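Local coordinates for protein galactose-1-phosphate uridylyltransferase (Pyrobaculum aerophilum str. IM2, PDB 6K9Z) that probably transfers uridylyl groups between UDP-sugars and hexose 1-phosphates, as a zinc-containing member of the galactose-1-phosphate uridylyltransferase family, at residues D89-L94 and K100-A105; P195-W200 and H205-R210. The protein carries 1 engineered substitution. All blocks are in the same frame, centred on the assembly; numbering follows the deposited sequence.

Interaction 1: residues D89-L94 and K100-A105; sequences DDLSDL and KKILTA
Leu91, Leu94 and Ile102, which meet across this contact, present only aliphatic branches; the flat group on the loop side is the Asp90 carboxylate. Its OD2 takes two donors from one residue. Ser92 N, at 3.2 Å from Asp90 OD2, comes from above the carboxylate, 81° out of its plane, whereas Ser92 OG lies 2.7 Å from Asp90 OD2 on the anti side and only 19° out of plane. Its other oxygen, OD1, is hydrogen-bonded to Tyr247 OH, so both ends of the buried carboxylate are held.

The bond from Ser92 N defines an Asx turn, and it leads into the short 3-10 segment 91-93. There Asp93 N reaches Asp90 O at 2.9 Å and Leu94 N reaches Leu91 O at 3.0 Å. This turn precedes helix 96-114, in the N-terminal domain of this half-barrel protein, which also supplies the Cys30, Cys33, His86 and His138 zinc site. In this turn the CB atoms of both leucines point toward the helix.

Ile102 answers with a single methyl. With CG1 beside the backbone N and anti to the carbonyl carbon (chi1 -62°), the extended chain carries CD1 out from the helix to the CD1 atoms of both leucines. Leu91 CD1 meets Ile102 CD1 at 3.6 Å, the two side chains running antiparallel alongside each other. Leu94 instead crosses Ile102 at about a right angle, its CD1 standing 4.0 Å from Ile102 CD1. The area buried between the segments is small, 82 Å², but all three residues are buried because others join them: Arg126 touches Leu91, Thr83 touches Leu94, and Val45 and Glu82 touch Ile102. The side chain of Leu94 is about 8 Å from that of the zinc ligand His138.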
loop_
_atom_site.group_PDB
_atom_site.type_symbol
_atom_site.label_atom_id
_atom_site.label_comp_id
_atom_site.label_asym_id
_atom_site.label_seq_id
_atom_site.Cartn_x
_atom_site.Cartn_y
_atom_site.Cartn_z
ATOM N N ASP A 89 -16.469 20.439 4.291
ATOM C CA ASP A 89 -15.135 19.796 4.459
ATOM C C ASP A 89 -15.244 18.290 4.208
ATOM O O ASP A 89 -14.372 17.746 3.454
ATOM C CB ASP A 89 -14.504 20.030 5.831
ATOM C CG ASP A 89 -13.179 19.269 5.984
ATOM O OD1 ASP A 89 -12.176 19.663 5.324
ATOM O OD2 ASP A 89 -13.146 18.259 6.745
ATOM N N ASP A 90 -16.261 17.618 4.787
ATOM C CA ASP A 90 -16.274 16.124 4.857
ATOM C C ASP A 90 -17.680 15.555 4.594
ATOM O O ASP A 90 -18.677 16.234 4.853
ATOM C CB ASP A 90 -15.733 15.637 6.217
ATOM C CG ASP A 90 -15.546 14.129 6.239
ATOM O OD1 ASP A 90 -15.138 13.570 5.174
ATOM O OD2 ASP A 90 -15.889 13.499 7.257
ATOM N N LEU A 91 -17.749 14.294 4.210
ATOM C CA LEU A 91 -19.001 13.496 4.170
ATOM C C LEU A 91 -19.731 13.648 5.503
ATOM O O LEU A 91 -20.952 13.841 5.521
ATOM C CB LEU A 91 -18.612 12.049 3.902
ATOM C CG LEU A 91 -19.756 11.064 3.766
ATOM C CD1 LEU A 91 -20.647 11.424 2.581
ATOM C CD2 LEU A 91 -19.155 9.675 3.601
ATOM N N SER A 92 -18.997 13.619 6.620
ATOM C CA SER A 92 -19.594 13.662 7.980
ATOM C C SER A 92 -20.256 15.005 8.277
ATOM O O SER A 92 -21.068 15.066 9.230
ATOM C CB SER A 92 -18.577 13.292 9.052
ATOM O OG SER A 92 -17.581 14.283 9.230
ATOM N N ASP A 93 -20.006 16.048 7.480
ATOM C CA ASP A 93 -20.666 17.368 7.692
ATOM C C ASP A 93 -22.037 17.410 7.021
ATOM O O ASP A 93 -22.806 18.328 7.311
ATOM C CB ASP A 93 -19.766 18.495 7.217
ATOM C CG ASP A 93 -18.486 18.544 8.019
ATOM O OD1 ASP A 93 -18.587 18.763 9.241
ATOM O OD2 ASP A 93 -17.397 18.380 7.435
ATOM N N LEU A 94 -22.375 16.420 6.220
ATOM C CA LEU A 94 -23.677 16.394 5.513
ATOM C C LEU A 94 -24.753 15.811 6.429
ATOM O O LEU A 94 -24.486 14.930 7.255
ATOM C CB LEU A 94 -23.547 15.557 4.241
ATOM C CG LEU A 94 -22.639 16.139 3.154
ATOM C CD1 LEU A 94 -22.416 15.104 2.056
ATOM C CD2 LEU A 94 -23.189 17.449 2.597
ATOM N N LYS A 100 -27.762 9.235 3.352
ATOM C CA LYS A 100 -28.667 8.139 2.927
ATOM C C LYS A 100 -28.901 8.208 1.393
ATOM O O LYS A 100 -28.817 7.155 0.715
ATOM C CB LYS A 100 -29.937 8.156 3.782
ATOM C CG LYS A 100 -30.897 7.034 3.468
ATOM C CD LYS A 100 -32.184 7.099 4.327
ATOM C CE LYS A 100 -33.208 6.004 4.053
ATOM N NZ LYS A 100 -32.582 4.789 3.443
ATOM N N LYS A 101 -29.114 9.394 0.832
ATOM C CA LYS A 101 -29.350 9.542 -0.630
ATOM C C LYS A 101 -28.070 9.117 -1.364
ATOM O O LYS A 101 -28.187 8.511 -2.439
ATOM C CB LYS A 101 -29.722 10.977 -1.005
ATOM C CG LYS A 101 -31.096 11.429 -0.554
ATOM C CD LYS A 101 -31.323 12.903 -0.843
ATOM C CE LYS A 101 -32.546 13.418 -0.131
ATOM N NZ LYS A 101 -32.892 14.784 -0.595
ATOM N N ILE A 102 -26.886 9.430 -0.836
ATOM C CA ILE A 102 -25.612 9.027 -1.511
ATOM C C ILE A 102 -25.537 7.490 -1.569
ATOM O O ILE A 102 -25.303 6.929 -2.667
ATOM C CB ILE A 102 -24.357 9.579 -0.808
ATOM C CG1 ILE A 102 -24.331 11.109 -0.815
ATOM C CG2 ILE A 102 -23.122 8.977 -1.398
ATOM C CD1 ILE A 102 -23.394 11.675 0.233
ATOM N N LEU A 103 -25.760 6.834 -0.431
ATOM C CA LEU A 103 -25.693 5.340 -0.336
ATOM C C LEU A 103 -26.738 4.708 -1.257
ATOM O O LEU A 103 -26.388 3.767 -1.952
ATOM C CB LEU A 103 -25.851 4.911 1.121
ATOM C CG LEU A 103 -24.715 5.420 2.015
ATOM C CD1 LEU A 103 -25.067 5.290 3.501
ATOM C CD2 LEU A 103 -23.411 4.717 1.736
ATOM N N THR A 104 -27.951 5.259 -1.312
ATOM C CA THR A 104 -29.047 4.765 -2.156
ATOM C C THR A 104 -28.639 4.859 -3.615
ATOM O O THR A 104 -28.883 3.866 -4.333
ATOM C CB THR A 104 -30.355 5.506 -1.889
ATOM O OG1 THR A 104 -30.690 5.271 -0.513
ATOM C CG2 THR A 104 -31.452 4.974 -2.776
ATOM N N ALA A 105 -28.056 5.988 -4.028
ATOM C CA ALA A 105 -27.645 6.184 -5.436
ATOM C C ALA A 105 -26.521 5.181 -5.784
ATOM O O ALA A 105 -26.503 4.644 -6.927
ATOM C CB ALA A 105 -27.203 7.590 -5.686
#

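Interaction 2: residues P195-W200 and H205-R210; sequences PFYAKW and HIYPKR
Pro195 sits over the face of the His205 imidazole, within the hairpin connection that joins the antiparallel strands 190-193 and 202-208 and includes a type I turn from Pro195 to Ala198. The evidence for a CH-pi contact is direct: Pro195 CG stands 3.6 Å from the centroid of the His205 ring and 9° off its normal, with the two side chains crossing at about a right angle. The same proline serves a second ring, since its CB lies 3.7 Å above the centre of the Tyr197 ring plane. Tyr197 CG occupies the position between its backbone N and carbonyl carbon (chi1 44°), and the far end of the phenol comes close to the strand, crossing the His205 side chain at a slant with CE2 4.1 Å from His205 CE1.

One water joins the three rings, lying in plane at the edge of each. It is hydrogen-bonded to Tyr197 OH (2.6 Å), His205 ND1 (2.8 Å) and Tyr207 OH (2.7 Å). The far nitrogen of the imidazole, NE2, is hydrogen-bonded to Glu203 OE2, while Tyr207 OH also bonds His172 ND1. His205 touches Glu268 and Tyr207 stacks on His266, both ligands of the iron(III) ion, which places the contact in the second shell of that site. An alanine at His205 would probably leave the water with one partner fewer, Glu203 OE2 without this mate and Pro195 CG with no ring to lie on. Just past the turn, Lys199 NZ, salt-bridged to Asp6 of the second subunit, donates to Tyr197 O at 3.0 Å, nearly along the C=O axis.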
loop_
_atom_site.group_PDB
_atom_site.type_symbol
_atom_site.label_atom_id
_atom_site.label_comp_id
_atom_site.label_asym_id
_atom_site.label_seq_id
_atom_site.Cartn_x
_atom_site.Cartn_y
_atom_site.Cartn_z
ATOM N N PRO A 195 -10.245 -2.936 14.390
ATOM C CA PRO A 195 -9.918 -4.356 14.388
ATOM C C PRO A 195 -8.644 -4.672 15.183
ATOM O O PRO A 195 -7.736 -3.818 15.273
ATOM C CB PRO A 195 -9.666 -4.674 12.915
ATOM C CG PRO A 195 -9.412 -3.348 12.255
ATOM C CD PRO A 195 -10.178 -2.323 13.062
ATOM N N PHE A 196 -8.576 -5.885 15.723
ATOM C CA PHE A 196 -7.355 -6.409 16.399
ATOM C C PHE A 196 -6.139 -6.242 15.488
ATOM O O PHE A 196 -5.041 -5.900 15.929
ATOM C CB PHE A 196 -7.524 -7.869 16.787
ATOM C CG PHE A 196 -6.372 -8.399 17.601
ATOM C CD1 PHE A 196 -6.282 -8.132 18.951
ATOM C CD2 PHE A 196 -5.408 -9.210 17.033
ATOM C CE1 PHE A 196 -5.227 -8.599 19.709
ATOM C CE2 PHE A 196 -4.357 -9.704 17.803
ATOM C CZ PHE A 196 -4.300 -9.431 19.153
ATOM N N TYR A 197 -6.364 -6.442 14.202
ATOM C CA TYR A 197 -5.348 -6.473 13.110
ATOM C C TYR A 197 -5.355 -5.134 12.358
ATOM O O TYR A 197 -4.905 -5.122 11.189
ATOM C CB TYR A 197 -5.653 -7.646 12.160
ATOM C CG TYR A 197 -7.125 -7.791 11.788
ATOM C CD1 TYR A 197 -8.013 -8.473 12.607
ATOM C CD2 TYR A 197 -7.640 -7.214 10.622
ATOM C CE1 TYR A 197 -9.347 -8.616 12.289
ATOM C CE2 TYR A 197 -8.989 -7.282 10.325
ATOM C CZ TYR A 197 -9.841 -8.020 11.142
ATOM O OH TYR A 197 -11.179 -8.060 10.859
ATOM N N ALA A 198 -5.705 -4.023 13.024
ATOM C CA ALA A 198 -5.531 -2.657 12.468
ATOM C C ALA A 198 -4.065 -2.469 12.018
ATOM O O ALA A 198 -3.139 -2.948 12.716
ATOM C CB ALA A 198 -5.893 -1.611 13.497
ATOM N N LYS A 199 -3.888 -1.773 10.888
ATOM C CA LYS A 199 -2.570 -1.473 10.259
ATOM C C LYS A 199 -2.304 0.024 10.165
ATOM O O LYS A 199 -1.113 0.446 10.021
ATOM C CB LYS A 199 -2.572 -1.923 8.803
ATOM C CG LYS A 199 -2.615 -3.395 8.596
ATOM C CD LYS A 199 -3.047 -3.732 7.186
ATOM C CE LYS A 199 -3.586 -5.139 7.191
ATOM N NZ LYS A 199 -4.684 -5.296 8.181
ATOM N N TRP A 200 -3.354 0.817 10.116
ATOM C CA TRP A 200 -3.253 2.280 9.919
ATOM C C TRP A 200 -3.510 2.999 11.249
ATOM O O TRP A 200 -4.081 2.423 12.179
ATOM C CB TRP A 200 -4.161 2.696 8.741
ATOM C CG TRP A 200 -3.809 1.934 7.503
ATOM C CD1 TRP A 200 -4.501 0.894 6.930
ATOM C CD2 TRP A 200 -2.605 2.090 6.724
ATOM N NE1 TRP A 200 -3.814 0.410 5.853
ATOM C CE2 TRP A 200 -2.670 1.139 5.685
ATOM C CE3 TRP A 200 -1.509 2.953 6.795
ATOM C CZ2 TRP A 200 -1.651 0.998 4.756
ATOM C CZ3 TRP A 200 -0.501 2.832 5.852
ATOM C CH2 TRP A 200 -0.568 1.831 4.879
ATOM N N HIS A 205 -13.376 -0.362 11.185
ATOM C CA HIS A 205 -14.181 -1.188 10.247
ATOM C C HIS A 205 -15.646 -1.098 10.653
ATOM O O HIS A 205 -15.935 -1.146 11.897
ATOM C CB HIS A 205 -13.669 -2.612 10.246
ATOM C CG HIS A 205 -12.339 -2.779 9.611
ATOM N ND1 HIS A 205 -11.873 -3.999 9.246
ATOM C CD2 HIS A 205 -11.373 -1.867 9.336
ATOM C CE1 HIS A 205 -10.655 -3.855 8.761
ATOM N NE2 HIS A 205 -10.315 -2.545 8.824
ATOM N N ILE A 206 -16.527 -0.951 9.678
ATOM C CA ILE A 206 -17.974 -0.790 9.934
ATOM C C ILE A 206 -18.636 -2.004 9.269
ATOM O O ILE A 206 -18.668 -2.109 8.001
ATOM C CB ILE A 206 -18.493 0.574 9.480
ATOM C CG1 ILE A 206 -17.670 1.704 10.136
ATOM C CG2 ILE A 206 -19.983 0.738 9.762
ATOM C CD1 ILE A 206 -18.099 3.123 9.786
ATOM N N TYR A 207 -19.258 -2.833 10.091
ATOM C CA TYR A 207 -19.895 -4.087 9.622
ATOM C C TYR A 207 -21.371 -4.096 9.934
ATOM O O TYR A 207 -21.799 -3.608 10.986
ATOM C CB TYR A 207 -19.351 -5.321 10.324
ATOM C CG TYR A 207 -18.090 -5.918 9.754
ATOM C CD1 TYR A 207 -16.830 -5.451 10.117
ATOM C CD2 TYR A 207 -18.157 -7.040 8.957
ATOM C CE1 TYR A 207 -15.679 -6.065 9.639
ATOM C CE2 TYR A 207 -17.029 -7.654 8.471
ATOM C CZ TYR A 207 -15.781 -7.186 8.825
ATOM O OH TYR A 207 -14.686 -7.839 8.324
ATOM N N PRO A 208 -22.180 -4.691 9.046
ATOM C CA PRO A 208 -23.584 -4.918 9.381
ATOM C C PRO A 208 -23.665 -6.086 10.373
ATOM O O PRO A 208 -22.885 -7.061 10.302
ATOM C CB PRO A 208 -24.205 -5.241 8.015
ATOM C CG PRO A 208 -23.088 -5.957 7.265
ATOM C CD PRO A 208 -21.802 -5.311 7.772
ATOM N N LYS A 209 -24.610 -5.963 11.314
ATOM C CA LYS A 209 -24.809 -6.998 12.346
ATOM C C LYS A 209 -25.440 -8.234 11.687
ATOM O O LYS A 209 -25.203 -9.321 12.186
ATOM C CB LYS A 209 -25.679 -6.425 13.463
ATOM C CG LYS A 209 -24.914 -5.485 14.385
ATOM C CD LYS A 209 -25.809 -4.726 15.361
ATOM C CE LYS A 209 -25.010 -4.048 16.455
ATOM N NZ LYS A 209 -25.883 -3.568 17.559
ATOM N N ARG A 210 -26.292 -8.041 10.688
ATOM C CA ARG A 210 -26.829 -9.148 9.874
ATOM C C ARG A 210 -25.796 -9.496 8.812
ATOM O O ARG A 210 -25.136 -8.581 8.330
ATOM C CB ARG A 210 -28.212 -8.805 9.309
ATOM C CG ARG A 210 -29.317 -9.026 10.332
ATOM C CD ARG A 210 -30.668 -8.787 9.685
ATOM N NE ARG A 210 -30.801 -7.335 9.673
ATOM C CZ ARG A 210 -31.909 -6.652 9.401
ATOM N NH1 ARG A 210 -31.879 -5.329 9.461
ATOM N NH2 ARG A 210 -33.023 -7.291 9.067
HETATM O O HOH W 1 -12.214 -6.746 8.821
#

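In the fold
Following the chain from the N terminus, interaction 1 comes first: it closes the short loop between the turn after strand 76-81 and the first part of helix 96-114, all within the N-terminal domain. Interaction 2 opens about ninety residues later, in the C-terminal domain, and folds the connection after strand 190-193 back onto strand 202-208. The two lie in series, neither nested nor crossed, with centres 21 Å apart and nearest atoms about 9 Å apart. Helix 220-240 relates them indirectly, for it touches Asp90, Ser92 and Leu103 of the segments of interaction 1 and Ile206 of those of interaction 2. The second subunit touches the segments of interaction 2 but not those of interaction 1.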